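PDB 5CE6: FACT-Spt16 from Cicer arietinum, which probably acts, as the N-terminal domain of the Spt16 subunit of the FACT histone chaperone, in binding histones H3-H4 during transcription through chromatin. Local coordinates for residues A[47-51]-A[185-191]; A[194-198]-A[379-385]. All blocks are in the same frame, centred on the assembly; numbering follows the deposited sequence. Where two conformers were deposited one is given.

Contact 1. Residues A[47-51]-A[185-191]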
ATOM      1  N   LEU A  47      21.823  -0.594   2.769  1.00 27.77           N
ATOM      2  CA  LEU A  47      20.396  -0.888   2.763  1.00 21.27           C
ATOM      3  C   LEU A  47      20.095  -2.345   3.100  1.00 22.33           C
ATOM      4  O   LEU A  47      18.985  -2.671   3.518  1.00 27.03           O
ATOM      5  CB  LEU A  47      19.800  -0.558   1.396  1.00 24.13           C
ATOM      6  CG  LEU A  47      19.790   0.920   1.014  1.00 26.26           C
ATOM      7  CD1 LEU A  47      19.092   1.102  -0.310  1.00 22.32           C
ATOM      8  CD2 LEU A  47      19.104   1.728   2.100  1.00 30.52           C
ATOM      9  N   TRP A  48      21.075  -3.220   2.906  1.00 23.52           N
ATOM     10  CA  TRP A  48      20.833  -4.654   3.080  1.00 23.46           C
ATOM     11  C   TRP A  48      21.533  -5.249   4.297  1.00 32.20           C
ATOM     12  O   TRP A  48      21.791  -6.451   4.343  1.00 31.23           O
ATOM     13  CB  TRP A  48      21.206  -5.419   1.808  1.00 25.59           C
ATOM     14  CG  TRP A  48      20.360  -5.037   0.639  1.00 22.97           C
ATOM     15  CD1 TRP A  48      20.680  -4.150  -0.346  1.00 19.08           C
ATOM     16  CD2 TRP A  48      19.038  -5.511   0.338  1.00 23.33           C
ATOM     17  NE1 TRP A  48      19.645  -4.048  -1.244  1.00 20.99           N
ATOM     18  CE2 TRP A  48      18.626  -4.878  -0.851  1.00 21.27           C
ATOM     19  CE3 TRP A  48      18.161  -6.412   0.961  1.00 18.67           C
ATOM     20  CZ2 TRP A  48      17.379  -5.114  -1.437  1.00 21.02           C
ATOM     21  CZ3 TRP A  48      16.919  -6.644   0.379  1.00 15.27           C
ATOM     22  CH2 TRP A  48      16.543  -6.003  -0.809  1.00 21.40           C
ATOM     23  N   GLY A  49      21.828  -4.396   5.276  1.00 32.47           N
ATOM     24  CA  GLY A  49      22.391  -4.820   6.549  1.00 34.04           C
ATOM     25  C   GLY A  49      23.608  -5.725   6.490  1.00 34.64           C
ATOM     26  O   GLY A  49      23.778  -6.586   7.357  1.00 39.01           O
ATOM     27  N   SER A  50      24.450  -5.528   5.475  1.00 29.35           N
ATOM     28  CA  SER A  50      25.660  -6.335   5.269  1.00 32.85           C
ATOM     29  C   SER A  50      25.387  -7.835   5.143  1.00 31.75           C
ATOM     30  O   SER A  50      26.234  -8.665   5.500  1.00 28.28           O
ATOM     31  CB  SER A  50      26.684  -6.081   6.381  1.00 42.81           C
ATOM     32  OG  SER A  50      27.233  -4.781   6.284  1.00 44.08           O
ATOM     33  N   SER A  51      24.208  -8.185   4.641  0.50 31.07           N
ATOM     34  CA  SER A  51      23.786  -9.585   4.613  0.50 28.74           C
ATOM     35  C   SER A  51      24.449 -10.418   3.517  0.50 31.38           C
ATOM     36  O   SER A  51      24.624  -9.960   2.386  0.50 30.32           O
ATOM     37  CB  SER A  51      22.264  -9.688   4.502  0.50 23.17           C
ATOM     38  OG  SER A  51      21.777  -8.925   3.412  0.50 21.80           O
ATOM     39  N   SER A 185      20.035  -9.191  10.295  1.00 31.35           N
ATOM     40  CA  SER A 185      19.858  -7.779   9.935  1.00 27.31           C
ATOM     41  C   SER A 185      18.496  -7.505   9.307  1.00 29.86           C
ATOM     42  O   SER A 185      18.025  -8.271   8.467  1.00 28.44           O
ATOM     43  CB  SER A 185      20.946  -7.339   8.952  1.00 37.46           C
ATOM     44  OG  SER A 185      22.225  -7.388   9.551  1.00 49.25           O
ATOM     45  N   ASP A 186      17.869  -6.402   9.703  1.00 24.06           N
ATOM     46  CA  ASP A 186      16.627  -5.976   9.075  1.00 27.68           C
ATOM     47  C   ASP A 186      16.970  -5.473   7.680  1.00 28.25           C
ATOM     48  O   ASP A 186      17.880  -4.659   7.514  1.00 37.61           O
ATOM     49  CB  ASP A 186      15.958  -4.868   9.899  1.00 31.95           C
ATOM     50  CG  ASP A 186      14.591  -4.466   9.361  1.00 35.32           C
ATOM     51  OD1 ASP A 186      14.054  -5.156   8.471  1.00 33.08           O
ATOM     52  OD2 ASP A 186      14.039  -3.457   9.846  1.00 42.03           O
ATOM     53  N   VAL A 187      16.264  -5.977   6.673  1.00 23.14           N
ATOM     54  CA  VAL A 187      16.490  -5.531   5.303  1.00 20.84           C
ATOM     55  C   VAL A 187      15.236  -4.925   4.674  1.00 22.76           C
ATOM     56  O   VAL A 187      15.138  -4.815   3.455  1.00 19.09           O
ATOM     57  CB  VAL A 187      17.050  -6.659   4.404  1.00 23.29           C
ATOM     58  CG1 VAL A 187      18.415  -7.071   4.879  1.00 22.91           C
ATOM     59  CG2 VAL A 187      16.113  -7.859   4.377  1.00 25.18           C
ATOM     60  N   ALA A 188      14.279  -4.522   5.505  1.00 22.14           N
ATOM     61  CA  ALA A 188      13.047  -3.934   4.981  1.00 22.66           C
ATOM     62  C   ALA A 188      13.333  -2.726   4.082  1.00 21.77           C
ATOM     63  O   ALA A 188      12.660  -2.515   3.070  1.00 24.29           O
ATOM     64  CB  ALA A 188      12.103  -3.560   6.108  1.00 21.18           C
ATOM     65  N   ASN A 189      14.348  -1.948   4.449  1.00 21.24           N
ATOM     66  CA  ASN A 189      14.711  -0.759   3.694  1.00 23.72           C
ATOM     67  C   ASN A 189      15.304  -1.113   2.340  1.00 25.12           C
ATOM     68  O   ASN A 189      15.261  -0.314   1.402  1.00 21.01           O
ATOM     69  CB  ASN A 189      15.683   0.115   4.490  1.00 28.85           C
ATOM     70  CG  ASN A 189      15.044   0.720   5.726  1.00 36.70           C
ATOM     71  OD1 ASN A 189      13.825   0.846   5.803  1.00 42.29           O
ATOM     72  ND2 ASN A 189      15.867   1.100   6.698  1.00 38.30           N
ATOM     73  N   GLY A 190      15.863  -2.312   2.235  1.00 18.81           N
ATOM     74  CA  GLY A 190      16.398  -2.753   0.962  1.00 20.48           C
ATOM     75  C   GLY A 190      15.259  -3.050   0.011  1.00 23.22           C
ATOM     76  O   GLY A 190      15.249  -2.588  -1.134  1.00 19.31           O
ATOM     77  N   PHE A 191      14.296  -3.835   0.482  1.00 15.12           N
ATOM     78  CA  PHE A 191      13.119  -4.134  -0.326  1.00 18.54           C
ATOM     79  C   PHE A 191      12.329  -2.874  -0.685  1.00 17.54           C
ATOM     80  O   PHE A 191      11.833  -2.750  -1.807  1.00 16.11           O
ATOM     81  CB  PHE A 191      12.233  -5.158   0.379  1.00 18.99           C
ATOM     82  CG  PHE A 191      12.799  -6.542   0.359  1.00 15.63           C
ATOM     83  CD1 PHE A 191      13.072  -7.169  -0.851  1.00 17.29           C
ATOM     84  CD2 PHE A 191      13.075  -7.212   1.539  1.00 20.46           C
ATOM     85  CE1 PHE A 191      13.598  -8.452  -0.884  1.00 22.67           C
ATOM     86  CE2 PHE A 191      13.604  -8.494   1.518  1.00 22.22           C
ATOM     87  CZ  PHE A 191      13.862  -9.116   0.303  1.00 23.71           C
TER
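Leu47 lies against the start of helix 188-196, its CB 4.1 Å from Gly190 CA. Trp48 makes the largest contribution. Gly190, with no side chain, lets the helix backbone sit directly on the indole: its CA stands over one face of the six-membered ring, 3.5 Å from the centroid, a CH-pi contact. The far edge of the same ring points at the face of Phe191 in a T-shaped stack, planes at 86°, with CZ3 above the centre of the phenyl ring. Val187, at the N-cap position, approaches the indole obliquely, its CB 3.6 Å from Trp48 CE3. At the other end of the indole, NE1 is hydrogen-bonded to His39. Gly49 passes close to strand 183-186, and its O accepts a 2.8 Å bond from Ser185 OG on a lone pair, in the carbonyl plane. Ser51 closes the turn through its backbone, Ser51 N donating to Trp48 O over 3.0 Å. The loop thus forms a type I' beta turn over residues 48-51, packed through its tryptophan on a strand-to-helix junction at the edge of the mixed sheet of the N-terminal lobe.

Contact 2. Residues A[194-198]-A[379-385]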
ATOM      1  N   LEU A 194      14.068  -1.272  -3.477  1.00 18.34           N
ATOM      2  CA  LEU A 194      13.880  -2.123  -4.639  1.00 12.60           C
ATOM      3  C   LEU A 194      12.508  -1.945  -5.284  1.00 18.65           C
ATOM      4  O   LEU A 194      12.394  -1.888  -6.513  1.00 20.84           O
ATOM      5  CB  LEU A 194      14.075  -3.592  -4.241  1.00 14.87           C
ATOM      6  CG  LEU A 194      14.106  -4.610  -5.370  1.00 21.00           C
ATOM      7  CD1 LEU A 194      15.270  -4.340  -6.312  1.00 22.93           C
ATOM      8  CD2 LEU A 194      14.227  -6.004  -4.772  1.00 18.36           C
ATOM      9  N   PHE A 195      11.469  -1.852  -4.457  1.00 13.64           N
ATOM     10  CA  PHE A 195      10.103  -1.747  -4.966  1.00 16.59           C
ATOM     11  C   PHE A 195       9.729  -0.298  -5.306  1.00 13.66           C
ATOM     12  O   PHE A 195       8.694  -0.066  -5.917  1.00 17.35           O
ATOM     13  CB  PHE A 195       9.077  -2.269  -3.959  1.00 14.88           C
ATOM     14  CG  PHE A 195       9.244  -3.724  -3.587  1.00 16.90           C
ATOM     15  CD1 PHE A 195       9.768  -4.643  -4.490  1.00 18.62           C
ATOM     16  CD2 PHE A 195       8.874  -4.162  -2.320  1.00 15.76           C
ATOM     17  CE1 PHE A 195       9.914  -5.987  -4.128  1.00 23.93           C
ATOM     18  CE2 PHE A 195       9.016  -5.502  -1.948  1.00 18.91           C
ATOM     19  CZ  PHE A 195       9.540  -6.412  -2.859  1.00 21.88           C
ATOM     20  N   ALA A 196      10.584   0.658  -4.943  1.00 13.06           N
ATOM     21  CA  ALA A 196      10.217   2.086  -4.992  1.00 15.83           C
ATOM     22  C   ALA A 196       9.923   2.643  -6.385  1.00 17.46           C
ATOM     23  O   ALA A 196       8.952   3.378  -6.575  1.00 17.28           O
ATOM     24  CB  ALA A 196      11.283   2.936  -4.308  1.00 18.45           C
ATOM     25  N   ALA A 197      10.777   2.326  -7.350  1.00 17.12           N
ATOM     26  CA  ALA A 197      10.578   2.813  -8.713  1.00 21.54           C
ATOM     27  C   ALA A 197       9.960   1.722  -9.588  1.00 15.88           C
ATOM     28  O   ALA A 197      10.564   0.676  -9.817  1.00 19.04           O
ATOM     29  CB  ALA A 197      11.890   3.302  -9.313  1.00 28.05           C
ATOM     30  N   LYS A 198       8.750   1.983 -10.074  1.00 16.47           N
ATOM     31  CA  LYS A 198       8.009   0.996 -10.858  1.00 11.58           C
ATOM     32  C   LYS A 198       8.439   0.980 -12.325  1.00 12.44           C
ATOM     33  O   LYS A 198       8.804   2.019 -12.899  1.00 15.87           O
ATOM     34  CB  LYS A 198       6.506   1.291 -10.786  1.00 12.70           C
ATOM     35  CG  LYS A 198       5.778   0.704  -9.572  1.00 18.56           C
ATOM     36  CD  LYS A 198       6.127   1.427  -8.302  1.00 16.51           C
ATOM     37  CE  LYS A 198       5.444   0.783  -7.085  1.00 12.34           C
ATOM     38  NZ  LYS A 198       6.141   1.225  -5.860  1.00 13.84           N
ATOM     39  N   ILE A 379       3.060   3.527  -2.838  1.00 11.06           N
ATOM     40  CA  ILE A 379       2.035   2.511  -3.023  1.00  9.40           C
ATOM     41  C   ILE A 379       2.399   1.665  -4.238  1.00 10.08           C
ATOM     42  O   ILE A 379       2.945   2.175  -5.220  1.00 12.12           O
ATOM     43  CB  ILE A 379       0.629   3.170  -3.163  1.00  9.50           C
ATOM     44  CG1 ILE A 379      -0.475   2.113  -3.273  1.00  9.80           C
ATOM     45  CG2 ILE A 379       0.583   4.140  -4.349  1.00 11.31           C
ATOM     46  CD1 ILE A 379      -1.878   2.711  -2.933  1.00  9.81           C
ATOM     47  N   GLY A 380       2.133   0.367  -4.153  1.00  9.64           N
ATOM     48  CA  GLY A 380       2.411  -0.545  -5.259  1.00 11.88           C
ATOM     49  C   GLY A 380       1.769  -1.882  -4.955  1.00  9.89           C
ATOM     50  O   GLY A 380       0.573  -1.960  -4.656  1.00 11.13           O
ATOM     51  N   ILE A 381       2.556  -2.954  -5.006  1.00  9.79           N
ATOM     52  CA  ILE A 381       2.061  -4.231  -4.515  1.00  8.29           C
ATOM     53  C   ILE A 381       1.595  -4.119  -3.057  1.00  8.86           C
ATOM     54  O   ILE A 381       0.546  -4.653  -2.680  1.00 13.22           O
ATOM     55  CB  ILE A 381       3.125  -5.327  -4.678  1.00 10.44           C
ATOM     56  CG1 ILE A 381       3.546  -5.403  -6.140  1.00 13.99           C
ATOM     57  CG2 ILE A 381       2.587  -6.660  -4.196  1.00 14.06           C
ATOM     58  CD1 ILE A 381       4.655  -6.443  -6.427  1.00 14.87           C
ATOM     59  N   GLU A 382       2.388  -3.439  -2.238  1.00 10.40           N
ATOM     60  CA  GLU A 382       1.983  -3.097  -0.882  1.00 10.88           C
ATOM     61  C   GLU A 382       1.087  -1.874  -0.923  1.00 11.51           C
ATOM     62  O   GLU A 382       1.378  -0.899  -1.620  1.00 10.77           O
ATOM     63  CB  GLU A 382       3.205  -2.770  -0.029  1.00 10.37           C
ATOM     64  CG  GLU A 382       4.254  -3.887   0.045  1.00 14.00           C
ATOM     65  CD  GLU A 382       5.567  -3.375   0.572  1.00 19.08           C
ATOM     66  OE1 GLU A 382       6.355  -2.812  -0.226  1.00 17.02           O
ATOM     67  OE2 GLU A 382       5.791  -3.491   1.790  1.00 22.93           O
ATOM     68  N   PHE A 383       0.007  -1.896  -0.154  1.00 10.99           N
ATOM     69  CA  PHE A 383      -0.827  -0.704  -0.083  1.00 11.70           C
ATOM     70  C   PHE A 383      -0.078   0.472   0.554  1.00 13.97           C
ATOM     71  O   PHE A 383      -0.253   1.644   0.174  1.00 12.46           O
ATOM     72  CB  PHE A 383      -2.112  -0.991   0.692  1.00 12.05           C
ATOM     73  CG  PHE A 383      -3.038   0.176   0.712  1.00 10.37           C
ATOM     74  CD1 PHE A 383      -3.785   0.495  -0.418  1.00 11.61           C
ATOM     75  CD2 PHE A 383      -3.131   0.972   1.838  1.00 15.59           C
ATOM     76  CE1 PHE A 383      -4.609   1.614  -0.426  1.00 12.05           C
ATOM     77  CE2 PHE A 383      -3.956   2.078   1.846  1.00 17.09           C
ATOM     78  CZ  PHE A 383      -4.702   2.393   0.722  1.00 11.68           C
ATOM     79  N   ARG A 384       0.757   0.154   1.537  1.00 12.45           N
ATOM     80  CA  ARG A 384       1.518   1.159   2.234  1.00  8.75           C
ATOM     81  C   ARG A 384       3.011   0.830   2.198  1.00 15.83           C
ATOM     82  O   ARG A 384       3.470  -0.101   2.867  1.00 17.30           O
ATOM     83  CB  ARG A 384       1.010   1.217   3.673  1.00 15.39           C
ATOM     84  CG  ARG A 384       1.463   2.375   4.478  1.00 25.08           C
ATOM     85  CD  ARG A 384       0.705   2.378   5.795  1.00 25.93           C
ATOM     86  NE  ARG A 384       1.274   3.342   6.717  1.00 34.94           N
ATOM     87  CZ  ARG A 384       0.893   4.611   6.778  1.00 33.00           C
ATOM     88  NH1 ARG A 384      -0.069   5.047   5.973  1.00 28.70           N
ATOM     89  NH2 ARG A 384       1.467   5.435   7.644  1.00 44.01           N
ATOM     90  N   GLU A 385       3.758   1.584   1.398  1.00 13.92           N
ATOM     91  CA  GLU A 385       5.214   1.487   1.382  1.00 17.27           C
ATOM     92  C   GLU A 385       5.793   2.404   2.467  1.00 20.88           C
ATOM     93  O   GLU A 385       5.954   3.611   2.271  1.00 24.30           O
ATOM     94  CB  GLU A 385       5.752   1.829  -0.009  1.00 14.15           C
ATOM     95  CG  GLU A 385       5.196   0.881  -1.081  1.00 14.03           C
ATOM     96  CD  GLU A 385       5.698   1.175  -2.483  1.00 11.00           C
ATOM     97  OE1 GLU A 385       6.414   2.183  -2.680  1.00 14.36           O
ATOM     98  OE2 GLU A 385       5.363   0.396  -3.397  1.00 15.17           O
TER
HETATM   99  O   HOH W   1       6.682   3.986  -5.069  1.00 17.05           O
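The last part of helix 188-196 and the residues after it are tied here to the loop that follows strand 376-378, in the M24 metallopeptidase-like region. Lys198 and Glu385 reach for each other from opposite directions and meet in a buried salt bridge, NZ 2.7 Å from OE2 on the syn lone pair. The lysine chain bends at chi2 (72°), which folds its ammonium group back toward the carbonyl of Phe195. There NZ also donates to Phe195 O over 2.9 Å, tilted 29° from the carbonyl plane, and more weakly to Ile379 O. A water accepts from NZ at 2.9 Å and lies within hydrogen-bonding distance of Ala196 O and of the second carboxylate oxygen, Glu385 OE1. The buried charge is therefore held by a carboxylate, a backbone carbonyl and a water, a setting that would probably favour the protonated lysine. Close by, Gly380 lets the loop backbone approach the lysine chain, its CA 3.8 Å from Lys198 CE. Phe195 turns its ring edge, at CD2, to Glu382 OE1 at 3.5 Å, near the ring plane, with the carboxylate turned 80° from the ring. Glu382 OE2 forms a salt bridge with Lys69, and the Phe195 ring packs edge-to-face with Trp76, both on helix 69-78. These interactions make a polar, water-bridged interface in a two-lobed, aminopeptidase P-like arrangement, whose larger lobe has the M24 pita-bread fold.

Overall arrangement
Contacts 1 and 2 draw on the first and last parts of helix 188-196, with centres about 16 Å apart, and follow one another along the chain. Both are largely buried, but contact 1 lies farther out, about 20 Å from the centre of the chain against about 7 Å for contact 2. The first stays inside the N-terminal lobe and is dominated by aromatic and backbone packing, with a single hydrogen bond between its segments. The second spans the two lobes, buries about half as much surface, and relies on charge and water. Helix 69-78 touches both: Phe191 of contact 1 packs against it, and Phe195 and Glu382 of contact 2 meet it through Trp76 and Lys69.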